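Side-chain contacts in putative alpha-galactosidase (PDB 4NZJ), which probably hydrolyses terminal, non-reducing alpha-D-galactose residues in alpha-galactosides, as a member of glycosyl hydrolase family 27: residues A[140-145]-A[216-221]; A[233-238]-A[262-267]; A[308-311]-A[315-318]. One frame throughout, in Å; residues are numbered along the deposited sequence.

Contact 1 of 3, residues A[140-145]-A[216-221]; sequences NIDDFW and LLKYDY. With GOL (glycerol), chain B.
Lys218 reaches across to Asp142 with its whole aliphatic chain extended. CG lies anti to the backbone N (chi1 174°) and the chain runs straight on from CB; contacts begin at CD, 3.7 Å from Asp142 OD1. CE runs past the same oxygen and comes 3.6 Å from O3 of the glycerol. At the tip NZ has two partners: a salt bridge of 2.9 Å to Asp142 OD1, made on the syn lone pair, and a hydrogen bond of 3.0 Å to glycerol O3. Asn105 ND2 also donates to Asp142 OD1. The site lies at the C-terminal ends of the parallel strands of a TIM barrel, where family 27 enzymes hold their sugar; strand 180-186 lies between strands 138-140 and 216-220 in the sheet. The glycerol, probably from the crystallisation liquor, is consistent with such a pocket: O3 donates to Asp220 OD2 at 2.8 Å, O1 to Asp143 OD2 at 2.9 Å. Asp143 N donates to Asp142 OD2 from above the carboxylate, 42° out of its plane, which helps fix that group's rotation. Deeper in the barrel, Asn140 and Leu216 cross at about a right angle, CD2 of the leucine lying 4.0 Å from Asn140 OD1.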
loop_
_atom_site.group_PDB
_atom_site.type_symbol
_atom_site.label_atom_id
_atom_site.label_comp_id
_atom_site.label_asym_id
_atom_site.label_seq_id
_atom_site.Cartn_x
_atom_site.Cartn_y
_atom_site.Cartn_z
ATOM N N ASN A 140 5.359 -2.791 -9.138
ATOM C CA ASN A 140 4.536 -2.207 -10.192
ATOM C C ASN A 140 5.366 -1.565 -11.296
ATOM O O ASN A 140 6.063 -0.565 -11.077
ATOM C CB ASN A 140 3.569 -1.186 -9.591
ATOM C CG ASN A 140 2.575 -1.806 -8.616
ATOM O OD1 ASN A 140 2.367 -3.020 -8.588
ATOM N ND2 ASN A 140 1.947 -0.964 -7.810
ATOM N N ILE A 141 5.272 -2.149 -12.486
ATOM C CA ILE A 141 5.832 -1.584 -13.702
ATOM C C ILE A 141 4.945 -0.407 -14.088
ATOM O O ILE A 141 3.715 -0.519 -14.091
ATOM C CB ILE A 141 5.852 -2.639 -14.838
ATOM C CG1 ILE A 141 6.782 -3.791 -14.460
ATOM C CG2 ILE A 141 6.271 -2.024 -16.166
ATOM C CD1 ILE A 141 6.785 -4.937 -15.449
ATOM N N ASP A 142 5.567 0.720 -14.404
ATOM C CA ASP A 142 4.832 1.917 -14.784
ATOM C C ASP A 142 4.878 2.112 -16.309
ATOM O O ASP A 142 4.929 1.135 -17.053
ATOM C CB ASP A 142 5.360 3.125 -14.000
ATOM C CG ASP A 142 4.300 4.210 -13.815
ATOM O OD1 ASP A 142 3.449 4.078 -12.903
ATOM O OD2 ASP A 142 4.314 5.183 -14.597
ATOM N N ASP A 143 4.861 3.360 -16.777
ATOM C CA ASP A 143 4.705 3.679 -18.200
ATOM C C ASP A 143 5.947 3.244 -19.003
ATOM O O ASP A 143 7.024 3.032 -18.440
ATOM C CB ASP A 143 4.478 5.201 -18.317
ATOM C CG ASP A 143 3.745 5.636 -19.589
ATOM O OD1 ASP A 143 3.469 4.828 -20.498
ATOM O OD2 ASP A 143 3.444 6.855 -19.650
ATOM N N PHE A 144 5.779 3.108 -20.319
ATOM C CA PHE A 144 6.869 2.796 -21.265
ATOM C C PHE A 144 7.390 1.349 -21.253
ATOM O O PHE A 144 8.468 1.087 -21.793
ATOM C CB PHE A 144 8.073 3.743 -21.110
ATOM C CG PHE A 144 7.781 5.185 -21.415
ATOM C CD1 PHE A 144 7.367 6.047 -20.412
ATOM C CD2 PHE A 144 7.983 5.690 -22.690
ATOM C CE1 PHE A 144 7.138 7.384 -20.680
ATOM C CE2 PHE A 144 7.748 7.025 -22.968
ATOM C CZ PHE A 144 7.324 7.869 -21.962
ATOM N N TRP A 145 6.645 0.410 -20.671
ATOM C CA TRP A 145 6.954 -1.016 -20.868
ATOM C C TRP A 145 6.568 -1.456 -22.290
ATOM O O TRP A 145 7.081 -2.454 -22.805
ATOM C CB TRP A 145 6.247 -1.892 -19.828
ATOM C CG TRP A 145 4.763 -1.827 -19.915
ATOM C CD1 TRP A 145 3.934 -0.995 -19.221
ATOM C CD2 TRP A 145 3.922 -2.623 -20.757
ATOM N NE1 TRP A 145 2.623 -1.217 -19.590
ATOM C CE2 TRP A 145 2.593 -2.211 -20.533
ATOM C CE3 TRP A 145 4.168 -3.633 -21.696
ATOM C CZ2 TRP A 145 1.512 -2.784 -21.202
ATOM C CZ3 TRP A 145 3.093 -4.203 -22.356
ATOM C CH2 TRP A 145 1.782 -3.775 -22.107
ATOM N N LEU A 216 -2.088 -6.516 -10.840
ATOM C CA LEU A 216 -2.571 -5.161 -10.602
ATOM C C LEU A 216 -2.436 -4.351 -11.879
ATOM O O LEU A 216 -1.438 -4.466 -12.587
ATOM C CB LEU A 216 -1.777 -4.516 -9.456
ATOM C CG LEU A 216 -2.066 -3.049 -9.095
ATOM C CD1 LEU A 216 -1.765 -2.777 -7.624
ATOM C CD2 LEU A 216 -1.274 -2.097 -9.980
ATOM N N LEU A 217 -3.455 -3.546 -12.167
ATOM C CA LEU A 217 -3.412 -2.583 -13.260
ATOM C C LEU A 217 -3.610 -1.186 -12.709
ATOM O O LEU A 217 -4.626 -0.918 -12.062
ATOM C CB LEU A 217 -4.511 -2.867 -14.282
ATOM C CG LEU A 217 -4.635 -1.827 -15.404
ATOM C CD1 LEU A 217 -3.365 -1.798 -16.243
ATOM C CD2 LEU A 217 -5.860 -2.065 -16.274
ATOM N N LYS A 218 -2.635 -0.316 -12.967
ATOM C CA LYS A 218 -2.780 1.117 -12.768
ATOM C C LYS A 218 -3.286 1.699 -14.083
ATOM O O LYS A 218 -2.648 1.536 -15.124
ATOM C CB LYS A 218 -1.442 1.749 -12.377
ATOM C CG LYS A 218 -1.488 3.268 -12.288
ATOM C CD LYS A 218 -0.136 3.856 -11.924
ATOM C CE LYS A 218 -0.085 5.350 -12.226
ATOM N NZ LYS A 218 1.316 5.855 -12.182
ATOM N N TYR A 219 -4.423 2.385 -14.031
ATOM C CA TYR A 219 -5.100 2.838 -15.239
ATOM C C TYR A 219 -5.238 4.357 -15.211
ATOM O O TYR A 219 -6.064 4.917 -14.492
ATOM C CB TYR A 219 -6.451 2.138 -15.364
ATOM C CG TYR A 219 -7.011 2.026 -16.771
ATOM C CD1 TYR A 219 -6.203 1.633 -17.842
ATOM C CD2 TYR A 219 -8.363 2.264 -17.027
ATOM C CE1 TYR A 219 -6.719 1.510 -19.119
ATOM C CE2 TYR A 219 -8.889 2.135 -18.305
ATOM C CZ TYR A 219 -8.062 1.756 -19.350
ATOM O OH TYR A 219 -8.575 1.619 -20.624
ATOM N N ASP A 220 -4.393 5.002 -16.004
ATOM C CA ASP A 220 -4.224 6.450 -16.015
ATOM C C ASP A 220 -5.240 7.097 -16.955
ATOM O O ASP A 220 -5.855 6.417 -17.780
ATOM C CB ASP A 220 -2.798 6.751 -16.494
ATOM C CG ASP A 220 -2.213 8.006 -15.895
ATOM O OD1 ASP A 220 -2.963 8.885 -15.420
ATOM O OD2 ASP A 220 -0.962 8.099 -15.909
ATOM N N TYR A 221 -5.404 8.411 -16.832
ATOM C CA TYR A 221 -6.448 9.119 -17.564
ATOM C C TYR A 221 -5.916 10.213 -18.488
ATOM O O TYR A 221 -6.674 11.089 -18.911
ATOM C CB TYR A 221 -7.507 9.681 -16.593
ATOM C CG TYR A 221 -8.833 9.891 -17.277
ATOM C CD1 TYR A 221 -9.538 8.810 -17.797
ATOM C CD2 TYR A 221 -9.368 11.166 -17.445
ATOM C CE1 TYR A 221 -10.739 8.987 -18.453
ATOM C CE2 TYR A 221 -10.567 11.350 -18.102
ATOM C CZ TYR A 221 -11.248 10.259 -18.607
ATOM O OH TYR A 221 -12.428 10.433 -19.278
HETATM C C1 GOL B . 4.473 8.436 -16.321
HETATM O O1 GOL B . 3.924 8.827 -17.588
HETATM C C2 GOL B . 3.471 8.678 -15.196
HETATM O O2 GOL B . 3.109 10.066 -15.139
HETATM C C3 GOL B . 2.218 7.845 -15.427
HETATM O O3 GOL B . 1.346 7.948 -14.292
#

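Contact 2 of 3, residues A[233-238]-A[262-267]; sequences ERYAKM and WKWAKQ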
loop_
_atom_site.group_PDB
_atom_site.type_symbol
_atom_site.label_atom_id
_atom_site.label_comp_id
_atom_site.label_asym_id
_atom_site.label_seq_id
_atom_site.Cartn_x
_atom_site.Cartn_y
_atom_site.Cartn_z
ATOM N N GLU A 233 -17.420 5.809 -17.462
ATOM C CA GLU A 233 -17.698 4.726 -18.415
ATOM C C GLU A 233 -16.423 4.019 -18.867
ATOM O O GLU A 233 -16.397 2.786 -18.967
ATOM C CB GLU A 233 -18.453 5.241 -19.649
ATOM C CG GLU A 233 -19.884 5.696 -19.394
ATOM C CD GLU A 233 -20.842 4.571 -19.032
ATOM O OE1 GLU A 233 -20.455 3.384 -19.104
ATOM O OE2 GLU A 233 -22.000 4.885 -18.678
ATOM N N ARG A 234 -15.367 4.786 -19.134
ATOM C CA ARG A 234 -14.086 4.203 -19.551
ATOM C C ARG A 234 -13.479 3.347 -18.439
ATOM O O ARG A 234 -12.939 2.266 -18.694
ATOM C CB ARG A 234 -13.104 5.291 -19.995
ATOM C CG ARG A 234 -13.538 6.008 -21.263
ATOM C CD ARG A 234 -12.413 6.831 -21.870
ATOM N NE ARG A 234 -12.888 7.550 -23.047
ATOM C CZ ARG A 234 -12.114 8.109 -23.976
ATOM N NH1 ARG A 234 -10.791 8.051 -23.903
ATOM N NH2 ARG A 234 -12.681 8.728 -25.002
ATOM N N TYR A 235 -13.590 3.816 -17.202
ATOM C CA TYR A 235 -13.122 3.033 -16.062
ATOM C C TYR A 235 -13.999 1.806 -15.845
ATOM O O TYR A 235 -13.490 0.728 -15.568
ATOM C CB TYR A 235 -13.009 3.892 -14.798
ATOM C CG TYR A 235 -11.725 4.681 -14.786
ATOM C CD1 TYR A 235 -10.507 4.048 -14.559
ATOM C CD2 TYR A 235 -11.714 6.046 -15.056
ATOM C CE1 TYR A 235 -9.320 4.752 -14.579
ATOM C CE2 TYR A 235 -10.529 6.761 -15.073
ATOM C CZ TYR A 235 -9.336 6.108 -14.838
ATOM O OH TYR A 235 -8.156 6.812 -14.860
ATOM N N ALA A 236 -15.311 1.956 -16.007
ATOM C CA ALA A 236 -16.212 0.806 -15.872
ATOM C C ALA A 236 -15.908 -0.275 -16.912
ATOM O O ALA A 236 -15.926 -1.461 -16.598
ATOM C CB ALA A 236 -17.661 1.244 -15.968
ATOM N N LYS A 237 -15.639 0.145 -18.145
ATOM C CA LYS A 237 -15.331 -0.771 -19.247
ATOM C C LYS A 237 -14.096 -1.620 -18.942
ATOM O O LYS A 237 -14.118 -2.843 -19.108
ATOM C CB LYS A 237 -15.113 0.022 -20.540
ATOM C CG LYS A 237 -14.708 -0.805 -21.754
ATOM C CD LYS A 237 -15.871 -1.583 -22.334
ATOM C CE LYS A 237 -15.419 -2.431 -23.517
ATOM N NZ LYS A 237 -14.812 -1.616 -24.607
HETATM N N MSE A 238 -13.019 -0.977 -18.495
HETATM C CA MSE A 238 -11.800 -1.720 -18.161
HETATM C C MSE A 238 -12.038 -2.591 -16.947
HETATM O O MSE A 238 -11.511 -3.696 -16.868
HETATM C CB MSE A 238 -10.597 -0.793 -17.967
HETATM C CG MSE A 238 -9.328 -1.515 -17.504
HETATM SE SE MSE A 238 -8.769 -2.969 -18.728
HETATM C CE MSE A 238 -7.633 -1.878 -19.908
ATOM N N TRP A 262 -13.685 9.215 -5.405
ATOM C CA TRP A 262 -14.163 8.628 -4.152
ATOM C C TRP A 262 -15.670 8.347 -4.158
ATOM O O TRP A 262 -16.134 7.516 -3.373
ATOM C CB TRP A 262 -13.776 9.487 -2.947
ATOM C CG TRP A 262 -14.001 10.962 -3.113
ATOM C CD1 TRP A 262 -15.103 11.670 -2.748
ATOM C CD2 TRP A 262 -13.078 11.912 -3.661
ATOM N NE1 TRP A 262 -14.935 13.003 -3.049
ATOM C CE2 TRP A 262 -13.697 13.174 -3.611
ATOM C CE3 TRP A 262 -11.791 11.815 -4.198
ATOM C CZ2 TRP A 262 -13.067 14.335 -4.070
ATOM C CZ3 TRP A 262 -11.172 12.964 -4.657
ATOM C CH2 TRP A 262 -11.813 14.206 -4.592
ATOM N N LYS A 263 -16.425 9.014 -5.036
ATOM C CA LYS A 263 -17.868 8.787 -5.158
ATOM C C LYS A 263 -18.271 7.701 -6.159
ATOM O O LYS A 263 -19.421 7.275 -6.160
ATOM C CB LYS A 263 -18.574 10.098 -5.517
ATOM C CG LYS A 263 -18.364 11.160 -4.456
ATOM C CD LYS A 263 -19.227 12.387 -4.646
ATOM C CE LYS A 263 -19.157 13.253 -3.397
ATOM N NZ LYS A 263 -19.763 14.595 -3.598
ATOM N N TRP A 264 -17.347 7.255 -7.008
ATOM C CA TRP A 264 -17.699 6.278 -8.050
ATOM C C TRP A 264 -16.676 5.179 -8.373
ATOM O O TRP A 264 -17.034 4.197 -9.027
ATOM C CB TRP A 264 -18.055 7.009 -9.349
ATOM C CG TRP A 264 -16.990 7.940 -9.875
ATOM C CD1 TRP A 264 -16.954 9.302 -9.728
ATOM C CD2 TRP A 264 -15.838 7.590 -10.659
ATOM N NE1 TRP A 264 -15.848 9.813 -10.360
ATOM C CE2 TRP A 264 -15.151 8.790 -10.946
ATOM C CE3 TRP A 264 -15.326 6.383 -11.156
ATOM C CZ2 TRP A 264 -13.966 8.815 -11.689
ATOM C CZ3 TRP A 264 -14.152 6.412 -11.900
ATOM C CH2 TRP A 264 -13.484 7.624 -12.154
ATOM N N ALA A 265 -15.422 5.326 -7.966
ATOM C CA ALA A 265 -14.382 4.396 -8.426
ATOM C C ALA A 265 -14.637 2.979 -7.929
ATOM O O ALA A 265 -14.492 2.019 -8.684
ATOM C CB ALA A 265 -12.992 4.870 -8.019
ATOM N N LYS A 266 -15.029 2.843 -6.667
ATOM C CA LYS A 266 -15.285 1.508 -6.123
ATOM C C LYS A 266 -16.454 0.854 -6.853
ATOM O O LYS A 266 -16.439 -0.345 -7.156
ATOM C CB LYS A 266 -15.563 1.559 -4.624
ATOM C CG LYS A 266 -15.499 0.181 -3.984
ATOM C CD LYS A 266 -15.832 0.208 -2.505
ATOM C CE LYS A 266 -15.672 -1.181 -1.905
ATOM N NZ LYS A 266 -16.000 -1.196 -0.456
ATOM N N GLN A 267 -17.458 1.669 -7.154
ATOM C CA GLN A 267 -18.673 1.214 -7.811
ATOM C C GLN A 267 -18.434 0.675 -9.233
ATOM O O GLN A 267 -19.154 -0.221 -9.677
ATOM C CB GLN A 267 -19.699 2.358 -7.801
ATOM C CG GLN A 267 -20.216 2.715 -6.404
ATOM C CD GLN A 267 -19.349 3.700 -5.592
ATOM O OE1 GLN A 267 -18.166 3.937 -5.872
ATOM N NE2 GLN A 267 -19.958 4.273 -4.558
#
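The rings of Tyr235 and Trp264 meet obliquely, neither stacked nor edge-to-face: their planes make 41°, and the phenol centroid is 5.8 Å from that of the indole's six-membered ring. Relative to the indole, Tyr235 CD2 sits at the edge, near the ring plane. The touch is made by the far corner of the benzo ring, with Trp264 CH2 3.7 Å from Tyr235 CD2. Beside it, Trp264 CZ3 lies 4.0 Å from Tyr235 CB, so the corner bears on the root of the tyrosine as well as on its ring. Trp264 holds CG between its backbone N and carbonyl carbon (chi1 56°), which brings the benzo ring up against Tyr235 of the helix. No hydrogen bond joins the pair; each ring is anchored by its polar end to another part of the chain, Tyr235 OH to Tyr219 O and Trp264 NE1 to Arg259 O. Met232 and Arg228 add side-chain contacts to the indole, while Val253 packs on the tyrosine. Together these contacts fasten the loop that follows strand 250-254 against helix 228-243, the helix of the beta-alpha-beta unit between strands 216-220 and 250-254, on the outer layer of the TIM barrel.

Contact 3 of 3, residues A[308-311]-A[315-318]; sequences EYAG and WNDP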
loop_
_atom_site.group_PDB
_atom_site.type_symbol
_atom_site.label_atom_id
_atom_site.label_comp_id
_atom_site.label_asym_id
_atom_site.label_seq_id
_atom_site.Cartn_x
_atom_site.Cartn_y
_atom_site.Cartn_z
ATOM N N GLU A 308 -14.861 8.877 4.907
ATOM C CA GLU A 308 -16.093 8.087 4.749
ATOM C C GLU A 308 -16.122 7.214 3.492
ATOM O O GLU A 308 -16.867 6.241 3.429
ATOM C CB GLU A 308 -17.330 8.995 4.767
ATOM C CG GLU A 308 -17.621 9.684 3.439
ATOM C CD GLU A 308 -18.658 10.792 3.563
ATOM O OE1 GLU A 308 -18.312 11.893 4.057
ATOM O OE2 GLU A 308 -19.820 10.560 3.150
ATOM N N TYR A 309 -15.320 7.563 2.490
ATOM C CA TYR A 309 -15.334 6.855 1.217
ATOM C C TYR A 309 -14.370 5.671 1.171
ATOM O O TYR A 309 -14.368 4.914 0.197
ATOM C CB TYR A 309 -15.005 7.834 0.092
ATOM C CG TYR A 309 -15.935 9.020 0.069
ATOM C CD1 TYR A 309 -17.237 8.896 -0.405
ATOM C CD2 TYR A 309 -15.523 10.266 0.538
ATOM C CE1 TYR A 309 -18.099 9.983 -0.419
ATOM C CE2 TYR A 309 -16.378 11.357 0.524
ATOM C CZ TYR A 309 -17.663 11.209 0.052
ATOM O OH TYR A 309 -18.520 12.288 0.030
ATOM N N ALA A 310 -13.549 5.524 2.209
ATOM C CA ALA A 310 -12.517 4.495 2.233
ATOM C C ALA A 310 -12.902 3.330 3.129
ATOM O O ALA A 310 -13.667 3.482 4.077
ATOM C CB ALA A 310 -11.195 5.081 2.703
ATOM N N GLY A 311 -12.330 2.177 2.824
ATOM C CA GLY A 311 -12.540 0.977 3.606
ATOM C C GLY A 311 -12.022 -0.234 2.864
ATOM O O GLY A 311 -11.467 -0.116 1.769
ATOM N N TRP A 315 -9.766 2.004 -1.361
ATOM C CA TRP A 315 -8.896 2.923 -0.629
ATOM C C TRP A 315 -8.675 4.250 -1.350
ATOM O O TRP A 315 -8.522 4.290 -2.578
ATOM C CB TRP A 315 -7.540 2.247 -0.382
ATOM C CG TRP A 315 -7.686 0.883 0.195
ATOM C CD1 TRP A 315 -7.522 -0.308 -0.455
ATOM C CD2 TRP A 315 -8.069 0.556 1.537
ATOM N NE1 TRP A 315 -7.757 -1.355 0.406
ATOM C CE2 TRP A 315 -8.105 -0.853 1.631
ATOM C CE3 TRP A 315 -8.378 1.312 2.669
ATOM C CZ2 TRP A 315 -8.433 -1.515 2.817
ATOM C CZ3 TRP A 315 -8.712 0.650 3.849
ATOM C CH2 TRP A 315 -8.741 -0.752 3.908
ATOM N N ASN A 316 -8.656 5.337 -0.578
ATOM C CA ASN A 316 -8.193 6.619 -1.093
ATOM C C ASN A 316 -6.679 6.547 -1.254
ATOM O O ASN A 316 -5.971 6.187 -0.312
ATOM C CB ASN A 316 -8.533 7.762 -0.139
ATOM C CG ASN A 316 -10.020 8.076 -0.087
ATOM O OD1 ASN A 316 -10.672 8.254 -1.118
ATOM N ND2 ASN A 316 -10.557 8.186 1.127
ATOM N N ASP A 317 -6.188 6.913 -2.432
ATOM C CA ASP A 317 -4.763 6.819 -2.752
ATOM C C ASP A 317 -4.146 8.223 -2.798
ATOM O O ASP A 317 -4.388 8.974 -3.739
ATOM C CB ASP A 317 -4.612 6.086 -4.085
ATOM C CG ASP A 317 -3.169 5.902 -4.524
ATOM O OD1 ASP A 317 -2.223 6.285 -3.794
ATOM O OD2 ASP A 317 -2.987 5.362 -5.642
ATOM N N PRO A 318 -3.347 8.588 -1.781
ATOM C CA PRO A 318 -2.695 9.894 -1.740
ATOM C C PRO A 318 -1.327 9.911 -2.443
ATOM O O PRO A 318 -0.512 10.806 -2.193
ATOM C CB PRO A 318 -2.537 10.142 -0.239
ATOM C CG PRO A 318 -2.375 8.783 0.345
ATOM C CD PRO A 318 -3.031 7.793 -0.579
#
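A short connection leads from the 3-10 turn ending at Tyr309 into barrel strand 315-317, and the chain folds back closely enough for Gly311 to meet Trp315 and Ala310 to meet Asn316. The carbonyl oxygen of Gly311 stands over one face of the indole, 3.2 Å above its plane. It is centred on the six-membered ring: Gly311 O is 3.4 Å from Trp315 CE2 and about equally far from the other five carbons. The carbonyl carbon is displaced toward the outer side of that ring, with Gly311 C 3.5 Å from Trp315 CH2. Although the CB of Trp315 points away from the loop, its first torsion (chi1 -50°) sets CG beside the backbone N, and the ring comes back beneath the glycine. One residue before the glycine and one after the tryptophan, the methyl of Ala310 rests against the amide of Asn316, CB to ND2 3.5 Å. Outside the pair, Asn316 ND2 donates to Leu306 O and Gln391 OE1, its OD1 accepts from Trp273 NE1, and Trp315 NE1 donates to Leu97 O. No hydrogen bond passes between the segments, which implies that van der Waals packing, including the oxygen over the ring, joins them, while these outside bonds probably help set how indole and amide are turned.

How the contacts relate
All three contacts belong to the barrel domain and follow one another along the chain without interleaving. Contact 1 opens on the pocket that holds the glycerol; contacts 2 and 3 involve no bound ligand. Contacts 1 and 2, with centres about 17 Å apart, are joined directly, since Tyr219 O lies 2.8 Å from Tyr235 OH in a probable hydrogen bond that ties strand 216-220 to the helix following it. Contacts 2 and 3, centres about 14 Å apart, touch through packing, with Trp262 O 3.5 Å from Tyr309 CD1. Contacts 1 and 3 share the parallel sheet, yet their nearest atoms remain about 7 Å apart, and contact 2 touches both.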